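Local coordinates for protein putative rhamnosidase (Streptomyces avermitilis, PDB 3W5M) that hydrolyses terminal non-reducing alpha-L-rhamnose residues, releasing L-rhamnose from citrus flavonoids and from the arabinogalactan-protein gum arabic, at residues A833-L836 / V837-E841; G865-D868 / V869-L873. All coordinates share one frame; numbering follows the deposited sequence.

Interaction 1 (A833-L836 / V837-E841)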
loop_
_atom_site.group_PDB
_atom_site.type_symbol
_atom_site.label_atom_id
_atom_site.label_comp_id
_atom_site.label_asym_id
_atom_site.label_seq_id
_atom_site.Cartn_x
_atom_site.Cartn_y
_atom_site.Cartn_z
ATOM N N ALA A 833 -11.664 2.246 -35.780
ATOM C CA ALA A 833 -11.952 3.425 -34.972
ATOM C C ALA A 833 -13.371 3.976 -35.211
ATOM O O ALA A 833 -14.029 4.444 -34.261
ATOM C CB ALA A 833 -10.903 4.508 -35.196
ATOM N N ASP A 834 -13.826 3.941 -36.472
ATOM C CA ASP A 834 -15.193 4.333 -36.822
ATOM C C ASP A 834 -16.219 3.494 -36.044
ATOM O O ASP A 834 -17.220 4.028 -35.539
ATOM C CB ASP A 834 -15.444 4.159 -38.341
ATOM C CG ASP A 834 -14.905 5.336 -39.194
ATOM O OD1 ASP A 834 -14.617 6.434 -38.653
ATOM O OD2 ASP A 834 -14.790 5.159 -40.438
ATOM N N ARG A 835 -15.973 2.183 -35.993
ATOM C CA ARG A 835 -16.793 1.208 -35.283
ATOM C C ARG A 835 -16.812 1.453 -33.756
ATOM O O ARG A 835 -17.826 1.226 -33.102
ATOM C CB ARG A 835 -16.309 -0.211 -35.598
ATOM C CG ARG A 835 -17.153 -1.331 -35.014
ATOM C CD ARG A 835 -18.632 -1.133 -35.331
ATOM N NE ARG A 835 -19.499 -2.168 -34.773
ATOM C CZ ARG A 835 -20.816 -2.022 -34.601
ATOM N NH1 ARG A 835 -21.412 -0.886 -34.934
ATOM N NH2 ARG A 835 -21.540 -3.000 -34.087
ATOM N N LEU A 836 -15.685 1.912 -33.210
ATOM C CA LEU A 836 -15.583 2.235 -31.792
ATOM C C LEU A 836 -16.492 3.395 -31.466
ATOM O O LEU A 836 -17.283 3.333 -30.510
ATOM C CB LEU A 836 -14.134 2.597 -31.426
ATOM C CG LEU A 836 -13.869 3.085 -29.997
ATOM C CD1 LEU A 836 -14.248 2.029 -28.940
ATOM C CD2 LEU A 836 -12.399 3.485 -29.912
ATOM N N VAL A 837 -16.374 4.444 -32.272
ATOM C CA VAL A 837 -17.186 5.636 -32.138
ATOM C C VAL A 837 -18.669 5.289 -32.278
ATOM O O VAL A 837 -19.513 5.873 -31.585
ATOM C CB VAL A 837 -16.777 6.704 -33.165
ATOM C CG1 VAL A 837 -17.709 7.901 -33.114
ATOM C CG2 VAL A 837 -15.347 7.164 -32.890
ATOM N N ALA A 838 -18.964 4.338 -33.162
ATOM C CA ALA A 838 -20.336 3.908 -33.414
ATOM C C ALA A 838 -20.921 3.243 -32.168
ATOM O O ALA A 838 -22.084 3.492 -31.818
ATOM C CB ALA A 838 -20.392 2.960 -34.608
ATOM N N LEU A 839 -20.108 2.413 -31.504
ATOM C CA LEU A 839 -20.515 1.722 -30.274
ATOM C C LEU A 839 -20.731 2.689 -29.109
ATOM O O LEU A 839 -21.653 2.496 -28.311
ATOM C CB LEU A 839 -19.535 0.615 -29.894
ATOM C CG LEU A 839 -19.308 -0.567 -30.840
ATOM C CD1 LEU A 839 -18.137 -1.394 -30.368
ATOM C CD2 LEU A 839 -20.534 -1.461 -30.948
ATOM N N ILE A 840 -19.890 3.721 -29.031
ATOM C CA ILE A 840 -20.029 4.787 -28.033
ATOM C C ILE A 840 -21.311 5.614 -28.270
ATOM O O ILE A 840 -22.097 5.857 -27.340
ATOM C CB ILE A 840 -18.776 5.696 -28.003
ATOM C CG1 ILE A 840 -17.549 4.881 -27.532
ATOM C CG2 ILE A 840 -19.015 6.925 -27.123
ATOM C CD1 ILE A 840 -16.223 5.634 -27.538
ATOM N N GLU A 841 -21.513 6.037 -29.520
ATOM C CA GLU A 841 -22.730 6.754 -29.923
ATOM C C GLU A 841 -23.989 5.943 -29.579
ATOM O O GLU A 841 -24.948 6.494 -29.036
ATOM C CB GLU A 841 -22.686 7.083 -31.420
ATOM C CG GLU A 841 -23.706 8.116 -31.885
ATOM C CD GLU A 841 -23.835 8.169 -33.402
ATOM O OE1 GLU A 841 -23.949 7.090 -34.022
ATOM O OE2 GLU A 841 -23.831 9.282 -33.977
#
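Val837 opens the second half of this helical stretch by sending its N-H almost straight (169°) to Ala833 O. Its CG2, set beside its own backbone N, rests 3.3 Å from the same Ala833 O. Ala838 repeats the i to i+4 pattern with a more bent bond to Asp834 O, and its CB comes within 4.0 Å of Arg835 NH1. Leu839 bonds through its N to Arg835 O and carries the main side-chain contact: its CD2 sits over the centre of one guanidinium face of Arg835, 3.6 Å above the plane. Arg835 gets there because CG lies anti to the backbone N (chi1 -175°) and the chain then bends at chi2, running forward along the helix. Leu839 CD2 thus covers one face of the guanidinium, while Arg835 NH2 forms a salt bridge with Asp810. Ile840 continues the ladder to Leu836 O, and its CD1 lies 4.3 Å from Leu836 CG. The stretch belongs to helix 829-842 of the (alpha/alpha)6-barrel, the catalytic six-hairpin domain of this family 78 glycoside hydrolase: Leu836 and Ile840 pack on helix 854-863, whereas Arg835 and Leu839 meet Tyr815 of helix 812-820.

Interaction 2 (G865-D868 / V869-L873)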
loop_
_atom_site.group_PDB
_atom_site.type_symbol
_atom_site.label_atom_id
_atom_site.label_comp_id
_atom_site.label_asym_id
_atom_site.label_seq_id
_atom_site.Cartn_x
_atom_site.Cartn_y
_atom_site.Cartn_z
ATOM N N GLY A 865 -8.222 10.669 -34.239
ATOM C CA GLY A 865 -8.863 11.914 -34.682
ATOM C C GLY A 865 -10.240 12.204 -34.094
ATOM O O GLY A 865 -11.033 12.968 -34.675
ATOM N N HIS A 866 -10.516 11.620 -32.930
ATOM C CA HIS A 866 -11.787 11.826 -32.241
ATOM C C HIS A 866 -11.668 12.411 -30.835
ATOM O O HIS A 866 -12.341 11.936 -29.916
ATOM C CB HIS A 866 -12.552 10.516 -32.182
ATOM C CG HIS A 866 -12.777 9.892 -33.522
ATOM N ND1 HIS A 866 -13.617 10.443 -34.469
ATOM C CD2 HIS A 866 -12.295 8.750 -34.066
ATOM C CE1 HIS A 866 -13.634 9.670 -35.540
ATOM N NE2 HIS A 866 -12.840 8.636 -35.322
ATOM N N THR A 867 -10.825 13.436 -30.682
ATOM C CA THR A 867 -10.698 14.177 -29.428
ATOM C C THR A 867 -12.040 14.741 -28.962
ATOM O O THR A 867 -12.324 14.740 -27.768
ATOM C CB THR A 867 -9.631 15.291 -29.526
ATOM O OG1 THR A 867 -8.351 14.668 -29.646
ATOM C CG2 THR A 867 -9.609 16.183 -28.259
ATOM N N ASP A 868 -12.861 15.210 -29.906
ATOM C CA ASP A 868 -14.200 15.719 -29.583
ATOM C C ASP A 868 -15.077 14.686 -28.853
ATOM O O ASP A 868 -15.777 15.039 -27.903
ATOM C CB ASP A 868 -14.902 16.265 -30.838
ATOM C CG ASP A 868 -15.092 15.207 -31.920
ATOM O OD1 ASP A 868 -14.469 14.126 -31.847
ATOM O OD2 ASP A 868 -15.879 15.465 -32.850
ATOM N N VAL A 869 -15.014 13.434 -29.303
ATOM C CA VAL A 869 -15.668 12.287 -28.673
ATOM C C VAL A 869 -15.047 11.975 -27.303
ATOM O O VAL A 869 -15.744 11.584 -26.364
ATOM C CB VAL A 869 -15.560 11.042 -29.564
ATOM C CG1 VAL A 869 -16.070 9.788 -28.863
ATOM C CG2 VAL A 869 -16.328 11.256 -30.866
ATOM N N ALA A 870 -13.733 12.138 -27.200
ATOM C CA ALA A 870 -13.056 11.914 -25.921
ATOM C C ALA A 870 -13.589 12.903 -24.908
ATOM O O ALA A 870 -13.909 12.509 -23.781
ATOM C CB ALA A 870 -11.547 12.044 -26.075
ATOM N N TYR A 871 -13.721 14.166 -25.308
ATOM C CA TYR A 871 -14.254 15.185 -24.417
ATOM C C TYR A 871 -15.688 14.874 -24.010
ATOM O O TYR A 871 -16.075 15.146 -22.879
ATOM C CB TYR A 871 -14.159 16.567 -25.039
ATOM C CG TYR A 871 -12.866 17.299 -24.718
ATOM C CD1 TYR A 871 -12.661 17.868 -23.451
ATOM C CD2 TYR A 871 -11.850 17.432 -25.682
ATOM C CE1 TYR A 871 -11.491 18.539 -23.157
ATOM C CE2 TYR A 871 -10.675 18.110 -25.395
ATOM C CZ TYR A 871 -10.505 18.659 -24.129
ATOM O OH TYR A 871 -9.371 19.342 -23.827
ATOM N N ARG A 872 -16.458 14.297 -24.929
ATOM C CA ARG A 872 -17.862 13.986 -24.662
ATOM C C ARG A 872 -17.949 12.983 -23.511
ATOM O O ARG A 872 -18.704 13.184 -22.548
ATOM C CB ARG A 872 -18.551 13.439 -25.920
ATOM C CG ARG A 872 -20.068 13.317 -25.813
ATOM C CD ARG A 872 -20.790 14.658 -25.958
ATOM N NE ARG A 872 -22.227 14.473 -26.192
ATOM C CZ ARG A 872 -22.788 14.347 -27.397
ATOM N NH1 ARG A 872 -22.052 14.392 -28.501
ATOM N NH2 ARG A 872 -24.098 14.178 -27.502
ATOM N N LEU A 873 -17.154 11.925 -23.620
ATOM C CA LEU A 873 -17.003 10.948 -22.551
ATOM C C LEU A 873 -16.476 11.571 -21.269
ATOM O O LEU A 873 -16.961 11.254 -20.181
ATOM C CB LEU A 873 -16.093 9.802 -22.982
ATOM C CG LEU A 873 -16.622 8.970 -24.140
ATOM C CD1 LEU A 873 -15.663 7.842 -24.396
ATOM C CD2 LEU A 873 -18.010 8.436 -23.813
#
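Asp868 OD1 accepts the N-H of the next residue, Val869, at 2.7 Å, a strongly bent bond (132°) that reaches the oxygen from above the carboxylate plane. With chi1 at 61°, CG stands between the backbone N and the carbonyl carbon, which folds the carboxylate back over this first-turn amide. The regular helix bonds start alongside: Ala870 N to His866 O, from the N-cap residue, then Tyr871 N to Thr867 O at 2.9 Å and Arg872 N to Asp868 O at 3.1 Å. Farther out, Thr867 and Tyr871 run side by side in the same direction, the Thr867 CG2 methyl lying 3.6 Å from both CD2 and CE2 of the Tyr871 ring. Their polar ends have partners beyond the stretch, Thr867 OG1 bonding Thr862 OG1 and Tyr871 OH bonding Arg948 O. On another side of the turn, His866 CB meets Val869 CB at 4.0 Å, and Val869 CG2 lies 3.6 Å from Asp868 OD1. Acidic residues are favoured in the first turn of helices; here the negative charge of the Asp868 carboxylate would probably interact favourably with the positive end of the helix dipole.

Along the chain, interaction 1 comes first, within helix 829-842; helix 854-863 follows, a Schellman motif with Gly865 as its C-prime residue ends that helix, and interaction 2 then spans the start of helix 867-875. The two are in series, neither nested nor crossed, and each closes only single helical turns. Their centres lie 11 Å apart and they touch directly: Val837 CG2 packs 3.6 Å from His866 CD2, and Ile840 CG2 lies 3.8 Å from Leu873 CD2. Helix 854-863 is a shared neighbour, its Leu861 touching both Ile840 and Val869. Three successive helices of the six-hairpin domain are thereby packed together, away from the rhamnose-binding and calcium sites.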